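Local coordinates for protein CDA peptide synthetase I (Streptomyces coelicolor, PDB 5DU9) that is the condensation domain of a peptide synthetase, built as two facing lobes, at residues 290-295 / 334-339; 270-275 / 330-335; 265-270 / 364-369. The protein carries 1 engineered substitution. One frame throughout, in Å; residues are numbered along the deposited sequence. Where two conformers were deposited one is given.

In the fold
All three contacts lie in one lobe of the condensation domain, their centres 10 to 11 Å apart. Helices 267-283 and 325-341 pack on strands 287-294, 311-318 and 363-366: interaction 1 sets the second helix on strand 287-294, interaction 2 joins the two helices, and interaction 3 sets the start of the first helix on the end of strand 363-366. Ile272 of interaction 2 reaches Val290 of interaction 1 and Val364 of interaction 3, and a probable hydrogen bond of 2.8 Å from Val364 N to Ser291 O links the strands. The side chains of Val294, Val366 and Ile272 lie about 10, 13 and 14 Å from the bound (2S)-2-amino-N-butyl-propanamide, whose pocket includes Arg312 on strand 311-318.

Interaction 1 of 3, residues 290-295 / 334-339; sequences VSVPVT and EAMSGL
Leu339 reaches from helix 325-341 to two valines of strand 287-294, one with each methyl. CD2 meets Val294 CG1 at 4.0 Å, the closest approach of the contact, while CD1 lies 4.4 Å from Val292 CB. With CG anti to the backbone N (chi1 -176°), the leucine extends away from its helix; it and Val294 lie alongside, pointing opposite ways. Met336, one turn earlier, bends through three torsions near -70° and brings its terminal methyl CE to 4.3 Å from Val292 CG1. The flexible methionine and the branched leucine suit a place where the helix and strand axes are 11.5 Å apart, and the beta-branched valines suit an extended strand. This is helix-on-sheet packing in an alpha/beta lobe: the strand pairs antiparallel with 311-318, and the helix crosses it at -47°. The inner part of the contact centres on Val292, buried between Met336 and Leu339, with Leu315 of strand 311-318 also touching Met336. Val294, by contrast, is partly exposed: it makes the closest approach, but to Leu339 alone, where the contact nears the surface. Glu334 and Ser337 form the outer face of the helix, and Ser337 OG hydrogen-bonds to the carbonyl of Ser333. On the far side of the strand from the helix, Ser291 OG hydrogen-bonds to Gly361 N and Pro293 packs on Thr363.

Interaction 2 of 3, residues 270-275 / 330-335; sequences VVIAGV and ETVSEA
Val332 packs against Ile272 and Ala273 where helix 325-341 crosses helix 267-283. This is helix-helix packing in an alpha/beta lobe: both helices pack on the same group of strands, Ile272 touching Leu315 and Val364, and Val332 touching Leu317. The helices come close here, with the CA atoms of Ala273 and Val332 only 6.1 Å apart, and the small alanine makes room for that approach.

From its CB, which points toward the neighbouring helix, Val332 divides into two methyls with separate tasks. CG1, placed anti to the backbone N by a chi1 of 166°, goes to the isoleucine: it lies 3.8 Å from Ile272 CG2 and 4.2 Å from Ile272 CB. CG2 turns to the alanine and sits 3.8 Å from Ala273 CB, while it also stays within 4.1 Å of Ile272 CG2. The two methyls of Val332 therefore reach consecutive residues, Ile272 and Ala273, a place that suits a short, beta-branched side chain. Ile272 and Val332 meet at an oblique angle, and the isoleucine uses its CG2 branch for the valine.

All three side chains are buried and wholly apolar, so they leave no polar group to be satisfied at this crossing. Polar residues of helix 325-341 are handled locally: Thr331 OG1 hydrogen-bonds to Arg327 O and Ser333 OG to Val329 O, while Glu330 is exposed. The shortest approach is to backbone carbon: Val332 CG2 rests 3.7 Å from Ala273 CA.

Interaction 3 of 3, residues 265-270 / 364-369; sequences AHWARV and VNVMPY
Trp267 and Ala268, in the first turn of helix 267-283, receive Val366 at the end of strand 363-366. Along 364-369, Val364 comes first and packs farther up the same helix, on Ile272 and Val275. Asn365 faces the other way and touches Val396, while its backbone hydrogen bonds to Ile395 and Leu397 bind this strand to strand 393-398, and Val364 pairs with Ser291 of strand 287-294. Val366 then points back to the helix and carries the contact. Its CG1 lies over the face of the tryptophan's six-membered ring, a CH-pi contact 3.8 Å from the centroid and 30° off the normal, with CH2 of Trp267 at 3.4 Å. The same methyl is 3.7 Å from Ala268 CB, whose small size lets the strand come near. In Trp267 a chi1 of 73° sets CG between the backbone N and the carbonyl carbon, from where the indole extends over Val366. Beyond, Met367 points away, hydrogen-bonded by its backbone to Leu397, and Pro368 leads the chain to Tyr369, which touches Thr400. No hydrogen bond joins the two segments, so helix start and strand end are held here by dispersion, chiefly through Val366, whose CG1 makes the CH-pi contact.

Interaction 1 of 3, residues 290-295 / 334-339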
ATOM      1  N   VAL A 290      -5.573 -14.252  -6.763  1.00 13.67           N
ATOM      2  CA  VAL A 290      -4.808 -13.048  -6.500  1.00 12.83           C
ATOM      3  C   VAL A 290      -5.317 -12.475  -5.192  1.00 18.76           C
ATOM      4  O   VAL A 290      -6.443 -12.753  -4.784  1.00 26.55           O
ATOM      5  CB  VAL A 290      -4.928 -12.015  -7.633  1.00 16.22           C
ATOM      6  CG1 VAL A 290      -4.403 -12.610  -8.940  1.00 16.71           C
ATOM      7  CG2 VAL A 290      -6.354 -11.544  -7.796  1.00 18.30           C
ATOM      8  N   SER A 291      -4.477 -11.697  -4.522  1.00 13.32           N
ATOM      9  CA  SER A 291      -4.867 -11.055  -3.275  1.00 12.94           C
ATOM     10  C   SER A 291      -5.083  -9.575  -3.516  1.00 14.02           C
ATOM     11  O   SER A 291      -4.300  -8.927  -4.216  1.00 13.23           O
ATOM     12  CB  SER A 291      -3.808 -11.279  -2.191  1.00 13.54           C
ATOM     13  OG  SER A 291      -3.654 -12.664  -1.896  1.00 17.21           O
ATOM     14  N   VAL A 292      -6.156  -9.050  -2.936  1.00 12.00           N
ATOM     15  CA  VAL A 292      -6.568  -7.680  -3.160  1.00 10.17           C
ATOM     16  C   VAL A 292      -6.626  -6.925  -1.834  1.00 12.31           C
ATOM     17  O   VAL A 292      -7.273  -7.374  -0.894  1.00 14.19           O
ATOM     18  CB  VAL A 292      -7.951  -7.634  -3.852  1.00 17.09           C
ATOM     19  CG1 VAL A 292      -8.394  -6.203  -4.080  1.00 21.16           C
ATOM     20  CG2 VAL A 292      -7.901  -8.393  -5.172  1.00 17.83           C
ATOM     21  N   PRO A 293      -5.933  -5.780  -1.744  1.00 10.61           N
ATOM     22  CA  PRO A 293      -6.117  -4.954  -0.548  1.00 11.99           C
ATOM     23  C   PRO A 293      -7.397  -4.120  -0.594  1.00 14.40           C
ATOM     24  O   PRO A 293      -7.810  -3.672  -1.665  1.00 16.57           O
ATOM     25  CB  PRO A 293      -4.879  -4.047  -0.544  1.00 16.39           C
ATOM     26  CG  PRO A 293      -4.342  -4.070  -1.936  1.00 22.28           C
ATOM     27  CD  PRO A 293      -5.017  -5.160  -2.717  1.00 16.19           C
ATOM     28  N   VAL A 294      -8.026  -3.947   0.566  1.00 12.53           N
ATOM     29  CA  VAL A 294      -9.095  -2.975   0.736  1.00 12.07           C
ATOM     30  C   VAL A 294      -8.723  -2.107   1.933  1.00 11.38           C
ATOM     31  O   VAL A 294      -7.916  -2.515   2.760  1.00 11.76           O
ATOM     32  CB  VAL A 294     -10.471  -3.651   0.934  1.00 12.83           C
ATOM     33  CG1 VAL A 294     -10.832  -4.466  -0.304  1.00 15.56           C
ATOM     34  CG2 VAL A 294     -10.478  -4.535   2.175  1.00 16.55           C
ATOM     35  N   THR A 295      -9.278  -0.907   2.025  1.00 13.30           N
ATOM     36  CA  THR A 295      -8.796   0.038   3.027  1.00 12.39           C
ATOM     37  C   THR A 295      -9.192  -0.336   4.449  1.00 11.21           C
ATOM     38  O   THR A 295      -8.520   0.051   5.399  1.00 12.71           O
ATOM     39  CB  THR A 295      -9.303   1.461   2.765  1.00 14.01           C
ATOM     40  OG1 THR A 295     -10.726   1.509   2.917  1.00 15.51           O
ATOM     41  CG2 THR A 295      -8.913   1.922   1.368  1.00 15.73           C
ATOM     42  N   GLU A 334     -17.580 -10.164 -10.866  1.00 15.45           N
ATOM     43  CA  GLU A 334     -18.470 -11.019 -10.082  1.00 15.23           C
ATOM     44  C   GLU A 334     -17.820 -11.416  -8.760  1.00 19.38           C
ATOM     45  O   GLU A 334     -18.455 -11.369  -7.703  1.00 18.31           O
ATOM     46  CB  GLU A 334     -18.853 -12.268 -10.875  1.00 20.19           C
ATOM     47  CG  GLU A 334     -19.743 -13.235 -10.108  1.00 26.99           C
ATOM     48  CD  GLU A 334     -20.286 -14.354 -10.978  1.00 50.82           C
ATOM     49  OE1 GLU A 334     -20.831 -15.331 -10.421  1.00 59.31           O
ATOM     50  OE2 GLU A 334     -20.170 -14.261 -12.219  1.00 59.34           O
ATOM     51  N   ALA A 335     -16.549 -11.798  -8.819  1.00 14.20           N
ATOM     52  CA  ALA A 335     -15.827 -12.201  -7.623  1.00 16.08           C
ATOM     53  C   ALA A 335     -15.620 -11.021  -6.677  1.00 16.35           C
ATOM     54  O   ALA A 335     -15.737 -11.171  -5.462  1.00 16.71           O
ATOM     55  CB  ALA A 335     -14.490 -12.821  -7.998  1.00 16.41           C
ATOM     56  N   MET A 336     -15.301  -9.854  -7.233  1.00 12.98           N
ATOM     57  CA  MET A 336     -15.083  -8.661  -6.416  1.00 13.13           C
ATOM     58  C   MET A 336     -16.368  -8.225  -5.717  1.00 13.20           C
ATOM     59  O   MET A 336     -16.332  -7.724  -4.595  1.00 14.59           O
ATOM     60  CB  MET A 336     -14.538  -7.515  -7.265  1.00 14.51           C
ATOM     61  CG  MET A 336     -13.053  -7.618  -7.550  1.00 14.48           C
ATOM     62  SD  MET A 336     -12.032  -7.417  -6.073  1.00 15.32           S
ATOM     63  CE  MET A 336     -12.297  -5.691  -5.685  1.00 19.55           C
ATOM     64  N   SER A 337     -17.506  -8.414  -6.371  1.00 16.26           N
ATOM     65  CA  SER A 337     -18.779  -8.070  -5.738  1.00 14.41           C
ATOM     66  C   SER A 337     -18.930  -8.825  -4.421  1.00 16.20           C
ATOM     67  O   SER A 337     -19.335  -8.250  -3.408  1.00 18.16           O
ATOM     68  CB  SER A 337     -19.949  -8.373  -6.671  1.00 22.95           C
ATOM     69  OG  SER A 337     -19.938  -7.498  -7.786  1.00 30.70           O
ATOM     70  N   GLY A 338     -18.577 -10.106  -4.430  1.00 15.42           N
ATOM     71  CA  GLY A 338     -18.668 -10.923  -3.235  1.00 17.06           C
ATOM     72  C   GLY A 338     -17.625 -10.544  -2.201  1.00 13.86           C
ATOM     73  O   GLY A 338     -17.897 -10.518  -1.004  1.00 16.96           O
ATOM     74  N   LEU A 339     -16.416 -10.256  -2.667  1.00 14.76           N
ATOM     75  CA  LEU A 339     -15.342  -9.828  -1.782  1.00 12.50           C
ATOM     76  C   LEU A 339     -15.734  -8.547  -1.048  1.00 13.14           C
ATOM     77  O   LEU A 339     -15.591  -8.446   0.174  1.00 15.71           O
ATOM     78  CB  LEU A 339     -14.049  -9.623  -2.577  1.00 12.15           C
ATOM     79  CG  LEU A 339     -12.787  -9.254  -1.791  1.00 13.26           C
ATOM     80  CD1 LEU A 339     -11.560  -9.803  -2.511  1.00 15.10           C
ATOM     81  CD2 LEU A 339     -12.663  -7.746  -1.621  1.00 15.20           C
TER

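Interaction 2 of 3, residues 270-275 / 330-335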
ATOM      1  N   VAL A 270      -9.662  -4.011 -14.743  1.00 12.47           N
ATOM      2  CA  VAL A 270      -8.992  -4.450 -15.963  1.00 11.27           C
ATOM      3  C   VAL A 270      -7.591  -4.955 -15.620  1.00 11.49           C
ATOM      4  O   VAL A 270      -7.137  -5.971 -16.141  1.00 13.70           O
ATOM      5  CB  VAL A 270      -8.911  -3.314 -17.007  1.00 12.59           C
ATOM      6  CG1 VAL A 270      -8.090  -3.737 -18.228  1.00 13.56           C
ATOM      7  CG2 VAL A 270     -10.312  -2.888 -17.432  1.00 14.31           C
ATOM      8  N   VAL A 271      -6.903  -4.247 -14.734  1.00 11.76           N
ATOM      9  CA  VAL A 271      -5.567  -4.667 -14.321  1.00 11.01           C
ATOM     10  C   VAL A 271      -5.615  -6.001 -13.575  1.00 12.27           C
ATOM     11  O   VAL A 271      -4.810  -6.892 -13.838  1.00 13.23           O
ATOM     12  CB  VAL A 271      -4.900  -3.588 -13.445  1.00 12.07           C
ATOM     13  CG1 VAL A 271      -3.580  -4.079 -12.863  1.00 11.89           C
ATOM     14  CG2 VAL A 271      -4.669  -2.333 -14.263  1.00 13.80           C
ATOM     15  N   ILE A 272      -6.550  -6.136 -12.640  1.00 13.13           N
ATOM     16  CA  ILE A 272      -6.691  -7.385 -11.904  1.00 12.65           C
ATOM     17  C   ILE A 272      -6.970  -8.535 -12.874  1.00 10.75           C
ATOM     18  O   ILE A 272      -6.366  -9.604 -12.771  1.00 12.01           O
ATOM     19  CB  ILE A 272      -7.811  -7.282 -10.843  1.00 11.21           C
ATOM     20  CG1 ILE A 272      -7.380  -6.331  -9.731  1.00 11.92           C
ATOM     21  CG2 ILE A 272      -8.123  -8.643 -10.241  1.00 13.24           C
ATOM     22  CD1 ILE A 272      -8.515  -5.874  -8.824  1.00 15.94           C
ATOM     23  N   ALA A 273      -7.875  -8.315 -13.822  1.00 12.54           N
ATOM     24  CA  ALA A 273      -8.157  -9.324 -14.841  1.00 11.67           C
ATOM     25  C   ALA A 273      -6.898  -9.658 -15.642  1.00 11.90           C
ATOM     26  O   ALA A 273      -6.664 -10.815 -15.997  1.00 12.57           O
ATOM     27  CB  ALA A 273      -9.266  -8.847 -15.769  1.00 12.22           C
ATOM     28  N   GLY A 274      -6.085  -8.643 -15.916  1.00 12.74           N
ATOM     29  CA  GLY A 274      -4.832  -8.838 -16.622  1.00 13.66           C
ATOM     30  C   GLY A 274      -3.866  -9.727 -15.861  1.00 13.44           C
ATOM     31  O   GLY A 274      -3.222 -10.593 -16.448  1.00 14.59           O
ATOM     32  N   VAL A 275      -3.755  -9.513 -14.554  1.00 12.12           N
ATOM     33  CA  VAL A 275      -2.914 -10.371 -13.729  1.00 12.48           C
ATOM     34  C   VAL A 275      -3.464 -11.798 -13.732  1.00 13.33           C
ATOM     35  O   VAL A 275      -2.712 -12.753 -13.880  1.00 14.21           O
ATOM     36  CB  VAL A 275      -2.803  -9.847 -12.278  1.00 12.15           C
ATOM     37  CG1 VAL A 275      -1.970 -10.797 -11.429  1.00 13.76           C
ATOM     38  CG2 VAL A 275      -2.184  -8.462 -12.258  1.00 14.03           C
ATOM     39  N   GLU A 330     -15.342  -9.740 -16.554  1.00 13.19           N
ATOM     40  CA  GLU A 330     -16.641 -10.023 -15.936  1.00 13.58           C
ATOM     41  C   GLU A 330     -16.496 -10.969 -14.745  1.00 17.51           C
ATOM     42  O   GLU A 330     -17.161 -10.804 -13.718  1.00 16.76           O
ATOM     43  CB  GLU A 330     -17.603 -10.617 -16.963  1.00 16.98           C
ATOM     44  CG  GLU A 330     -18.039  -9.639 -18.035  1.00 22.57           C
ATOM     45  CD  GLU A 330     -18.846 -10.296 -19.140  1.00 46.67           C
ATOM     46  OE1 GLU A 330     -19.158 -11.500 -19.022  1.00 39.37           O
ATOM     47  OE2 GLU A 330     -19.169  -9.607 -20.130  1.00 51.97           O
ATOM     48  N   THR A 331     -15.629 -11.967 -14.889  1.00 13.88           N
ATOM     49  CA  THR A 331     -15.369 -12.918 -13.816  1.00 14.09           C
ATOM     50  C   THR A 331     -14.797 -12.188 -12.604  1.00 13.26           C
ATOM     51  O   THR A 331     -15.187 -12.446 -11.463  1.00 15.68           O
ATOM     52  CB  THR A 331     -14.407 -14.024 -14.289  1.00 14.59           C
ATOM     53  OG1 THR A 331     -15.032 -14.753 -15.349  1.00 15.51           O
ATOM     54  CG2 THR A 331     -14.055 -14.986 -13.154  1.00 18.74           C
ATOM     55  N   VAL A 332     -13.882 -11.262 -12.862  1.00 12.56           N
ATOM     56  CA  VAL A 332     -13.293 -10.452 -11.799  1.00 11.85           C
ATOM     57  C   VAL A 332     -14.363  -9.607 -11.112  1.00 14.36           C
ATOM     58  O   VAL A 332     -14.410  -9.526  -9.889  1.00 14.79           O
ATOM     59  CB  VAL A 332     -12.176  -9.539 -12.354  1.00 11.30           C
ATOM     60  CG1 VAL A 332     -11.790  -8.447 -11.358  1.00 11.77           C
ATOM     61  CG2 VAL A 332     -10.960 -10.369 -12.722  1.00 11.96           C
ATOM     62  N   SER A 333     -15.225  -8.984 -11.907  1.00 12.98           N
ATOM     63  CA  SER A 333     -16.289  -8.150 -11.360  1.00 16.62           C
ATOM     64  C   SER A 333     -17.232  -8.948 -10.452  1.00 14.78           C
ATOM     65  O   SER A 333     -17.630  -8.464  -9.390  1.00 17.76           O
ATOM     66  CB  SER A 333     -17.080  -7.494 -12.493  1.00 25.61           C
ATOM     67  OG  SER A 333     -16.305  -6.505 -13.148  1.00 52.15           O
ATOM     68  N   GLU A 334     -17.580 -10.164 -10.866  1.00 15.45           N
ATOM     69  CA  GLU A 334     -18.470 -11.019 -10.082  1.00 15.23           C
ATOM     70  C   GLU A 334     -17.820 -11.416  -8.760  1.00 19.38           C
ATOM     71  O   GLU A 334     -18.455 -11.369  -7.703  1.00 18.31           O
ATOM     72  CB  GLU A 334     -18.853 -12.268 -10.875  1.00 20.19           C
ATOM     73  CG  GLU A 334     -19.743 -13.235 -10.108  1.00 26.99           C
ATOM     74  CD  GLU A 334     -20.286 -14.354 -10.978  1.00 50.82           C
ATOM     75  OE1 GLU A 334     -20.831 -15.331 -10.421  1.00 59.31           O
ATOM     76  OE2 GLU A 334     -20.170 -14.261 -12.219  1.00 59.34           O
ATOM     77  N   ALA A 335     -16.549 -11.798  -8.819  1.00 14.20           N
ATOM     78  CA  ALA A 335     -15.827 -12.201  -7.623  1.00 16.08           C
ATOM     79  C   ALA A 335     -15.620 -11.021  -6.677  1.00 16.35           C
ATOM     80  O   ALA A 335     -15.737 -11.171  -5.462  1.00 16.71           O
ATOM     81  CB  ALA A 335     -14.490 -12.821  -7.998  1.00 16.41           C
TER

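Interaction 3 of 3, residues 265-270 / 364-369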
ATOM      1  N   ALA A 265     -15.925  -1.547 -17.087  1.00 13.24           N
ATOM      2  CA  ALA A 265     -15.308  -1.819 -15.793  1.00 11.42           C
ATOM      3  C   ALA A 265     -14.282  -0.753 -15.447  1.00 12.69           C
ATOM      4  O   ALA A 265     -13.602  -0.224 -16.323  1.00 13.92           O
ATOM      5  CB  ALA A 265     -14.653  -3.195 -15.797  1.00 12.93           C
ATOM      6  N   HIS A 266     -14.156  -0.449 -14.161  1.00 13.25           N
ATOM      7  CA  HIS A 266     -13.127   0.474 -13.702  1.00 13.79           C
ATOM      8  C   HIS A 266     -11.752  -0.092 -14.060  1.00 11.40           C
ATOM      9  O   HIS A 266     -11.557  -1.306 -14.049  1.00 12.60           O
ATOM     10  CB  HIS A 266     -13.265   0.705 -12.199  1.00 12.86           C
ATOM     11  CG  HIS A 266     -12.266   1.666 -11.640  1.00 13.14           C
ATOM     12  ND1 HIS A 266     -11.169   1.257 -10.908  1.00 16.59           N
ATOM     13  CD2 HIS A 266     -12.196   3.016 -11.700  1.00 12.51           C
ATOM     14  CE1 HIS A 266     -10.468   2.316 -10.546  1.00 15.79           C
ATOM     15  NE2 HIS A 266     -11.070   3.396 -11.012  1.00 15.43           N
ATOM     16  N   TRP A 267     -10.799   0.772 -14.392  1.00 12.46           N
ATOM     17  CA  TRP A 267      -9.541   0.287 -14.953  1.00 10.05           C
ATOM     18  C   TRP A 267      -8.759  -0.608 -13.993  1.00 11.72           C
ATOM     19  O   TRP A 267      -7.991  -1.450 -14.435  1.00 13.43           O
ATOM     20  CB  TRP A 267      -8.662   1.455 -15.391  1.00 10.31           C
ATOM     21  CG  TRP A 267      -8.047   2.217 -14.267  1.00 10.11           C
ATOM     22  CD1 TRP A 267      -8.650   3.170 -13.493  1.00 16.59           C
ATOM     23  CD2 TRP A 267      -6.704   2.104 -13.791  1.00 11.05           C
ATOM     24  NE1 TRP A 267      -7.762   3.650 -12.562  1.00 15.31           N
ATOM     25  CE2 TRP A 267      -6.561   3.012 -12.724  1.00 12.27           C
ATOM     26  CE3 TRP A 267      -5.607   1.321 -14.165  1.00 11.51           C
ATOM     27  CZ2 TRP A 267      -5.365   3.161 -12.028  1.00 13.73           C
ATOM     28  CZ3 TRP A 267      -4.421   1.469 -13.472  1.00 11.84           C
ATOM     29  CH2 TRP A 267      -4.311   2.382 -12.413  1.00 15.20           C
ATOM     30  N   ALA A 268      -8.954  -0.449 -12.687  1.00 11.69           N
ATOM     31  CA  ALA A 268      -8.267  -1.321 -11.726  1.00 12.06           C
ATOM     32  C   ALA A 268      -8.746  -2.763 -11.886  1.00 14.05           C
ATOM     33  O   ALA A 268      -7.978  -3.711 -11.696  1.00 12.28           O
ATOM     34  CB  ALA A 268      -8.496  -0.837 -10.297  1.00 13.16           C
ATOM     35  N   ARG A 269     -10.017  -2.929 -12.243  1.00 12.19           N
ATOM     36  CA  ARG A 269     -10.568  -4.260 -12.505  1.00 12.38           C
ATOM     37  C   ARG A 269      -9.932  -4.859 -13.758  1.00 11.49           C
ATOM     38  O   ARG A 269      -9.702  -6.069 -13.834  1.00 14.36           O
ATOM     39  CB  ARG A 269     -12.090  -4.208 -12.668  1.00 13.16           C
ATOM     40  CG  ARG A 269     -12.837  -3.682 -11.445  1.00 16.13           C
ATOM     41  CD  ARG A 269     -12.730  -4.650 -10.280  1.00 17.30           C
ATOM     42  NE  ARG A 269     -13.413  -4.159  -9.083  1.00 14.51           N
ATOM     43  CZ  ARG A 269     -14.702  -4.344  -8.814  1.00 14.53           C
ATOM     44  NH1 ARG A 269     -15.488  -4.988  -9.666  1.00 18.02           N
ATOM     45  NH2 ARG A 269     -15.214  -3.855  -7.692  1.00 13.92           N
ATOM     46  N   VAL A 270      -9.662  -4.011 -14.743  1.00 12.47           N
ATOM     47  CA  VAL A 270      -8.992  -4.450 -15.963  1.00 11.27           C
ATOM     48  C   VAL A 270      -7.591  -4.955 -15.620  1.00 11.49           C
ATOM     49  O   VAL A 270      -7.137  -5.971 -16.141  1.00 13.70           O
ATOM     50  CB  VAL A 270      -8.911  -3.314 -17.007  1.00 12.59           C
ATOM     51  CG1 VAL A 270      -8.090  -3.737 -18.228  1.00 13.56           C
ATOM     52  CG2 VAL A 270     -10.312  -2.888 -17.432  1.00 14.31           C
ATOM     53  N   VAL A 364      -2.305  -7.662  -5.730  1.00 10.80           N
ATOM     54  CA  VAL A 364      -2.496  -6.683  -6.793  1.00 10.67           C
ATOM     55  C   VAL A 364      -3.068  -5.415  -6.179  1.00 12.23           C
ATOM     56  O   VAL A 364      -4.246  -5.353  -5.831  1.00 12.64           O
ATOM     57  CB  VAL A 364      -3.427  -7.208  -7.897  1.00 12.96           C
ATOM     58  CG1 VAL A 364      -3.560  -6.176  -9.021  1.00 14.38           C
ATOM     59  CG2 VAL A 364      -2.896  -8.523  -8.440  1.00 15.48           C
ATOM     60  N   ASN A 365      -2.204  -4.412  -6.054  1.00 10.79           N
ATOM     61  CA  ASN A 365      -2.514  -3.171  -5.369  1.00 10.99           C
ATOM     62  C   ASN A 365      -2.519  -2.008  -6.350  1.00 10.80           C
ATOM     63  O   ASN A 365      -1.479  -1.395  -6.603  1.00 13.26           O
ATOM     64  CB  ASN A 365      -1.490  -2.935  -4.252  1.00 11.63           C
ATOM     65  CG  ASN A 365      -1.762  -1.680  -3.452  1.00 15.26           C
ATOM     66  OD1 ASN A 365      -2.796  -1.036  -3.606  1.00 16.81           O
ATOM     67  ND2 ASN A 365      -0.826  -1.333  -2.574  1.00 22.20           N
ATOM     68  N   VAL A 366      -3.689  -1.730  -6.918  1.00 11.08           N
ATOM     69  CA  VAL A 366      -3.869  -0.582  -7.790  1.00 10.10           C
ATOM     70  C   VAL A 366      -4.239   0.571  -6.878  1.00 12.24           C
ATOM     71  O   VAL A 366      -5.374   0.664  -6.410  1.00 15.55           O
ATOM     72  CB  VAL A 366      -4.953  -0.820  -8.851  1.00 11.28           C
ATOM     73  CG1 VAL A 366      -5.040   0.377  -9.798  1.00 14.22           C
ATOM     74  CG2 VAL A 366      -4.667  -2.093  -9.631  1.00 12.43           C
ATOM     75  N   MET A 367      -3.274   1.439  -6.598  0.78 13.78           N
ATOM     76  CA  MET A 367      -3.500   2.490  -5.618  0.78 10.92           C
ATOM     77  C   MET A 367      -4.529   3.483  -6.137  0.78 17.52           C
ATOM     78  O   MET A 367      -4.565   3.791  -7.332  0.78 17.93           O
ATOM     79  CB  MET A 367      -2.196   3.202  -5.265  0.78 16.19           C
ATOM     80  CG  MET A 367      -1.257   2.340  -4.437  0.78 16.79           C
ATOM     81  SD  MET A 367       0.074   3.271  -3.654  0.78 32.23           S
ATOM     82  CE  MET A 367      -0.815   4.110  -2.344  0.78 37.48           C
ATOM     83  N   PRO A 368      -5.386   3.976  -5.236  1.00 15.20           N
ATOM     84  CA  PRO A 368      -6.426   4.923  -5.628  1.00 17.29           C
ATOM     85  C   PRO A 368      -5.802   6.228  -6.076  1.00 15.59           C
ATOM     86  O   PRO A 368      -4.639   6.507  -5.768  1.00 20.21           O
ATOM     87  CB  PRO A 368      -7.248   5.095  -4.348  1.00 19.10           C
ATOM     88  CG  PRO A 368      -6.297   4.808  -3.249  1.00 24.15           C
ATOM     89  CD  PRO A 368      -5.368   3.753  -3.777  1.00 18.42           C
ATOM     90  N   TYR A 369      -6.565   7.021  -6.811  1.00 14.84           N
ATOM     91  CA  TYR A 369      -6.054   8.274  -7.314  1.00 17.03           C
ATOM     92  C   TYR A 369      -5.666   9.190  -6.167  1.00 19.62           C
ATOM     93  O   TYR A 369      -6.381   9.295  -5.168  1.00 20.63           O
ATOM     94  CB  TYR A 369      -7.084   8.958  -8.201  1.00 19.11           C
ATOM     95  CG  TYR A 369      -6.629  10.311  -8.673  1.00 15.05           C
ATOM     96  CD1 TYR A 369      -5.627  10.433  -9.629  1.00 18.87           C
ATOM     97  CD2 TYR A 369      -7.193  11.476  -8.159  1.00 16.57           C
ATOM     98  CE1 TYR A 369      -5.209  11.670 -10.064  1.00 16.57           C
ATOM     99  CE2 TYR A 369      -6.779  12.715  -8.590  1.00 15.70           C
ATOM    100  CZ  TYR A 369      -5.781  12.809  -9.541  1.00 14.84           C
ATOM    101  OH  TYR A 369      -5.363  14.042  -9.979  1.00 20.36           O
TER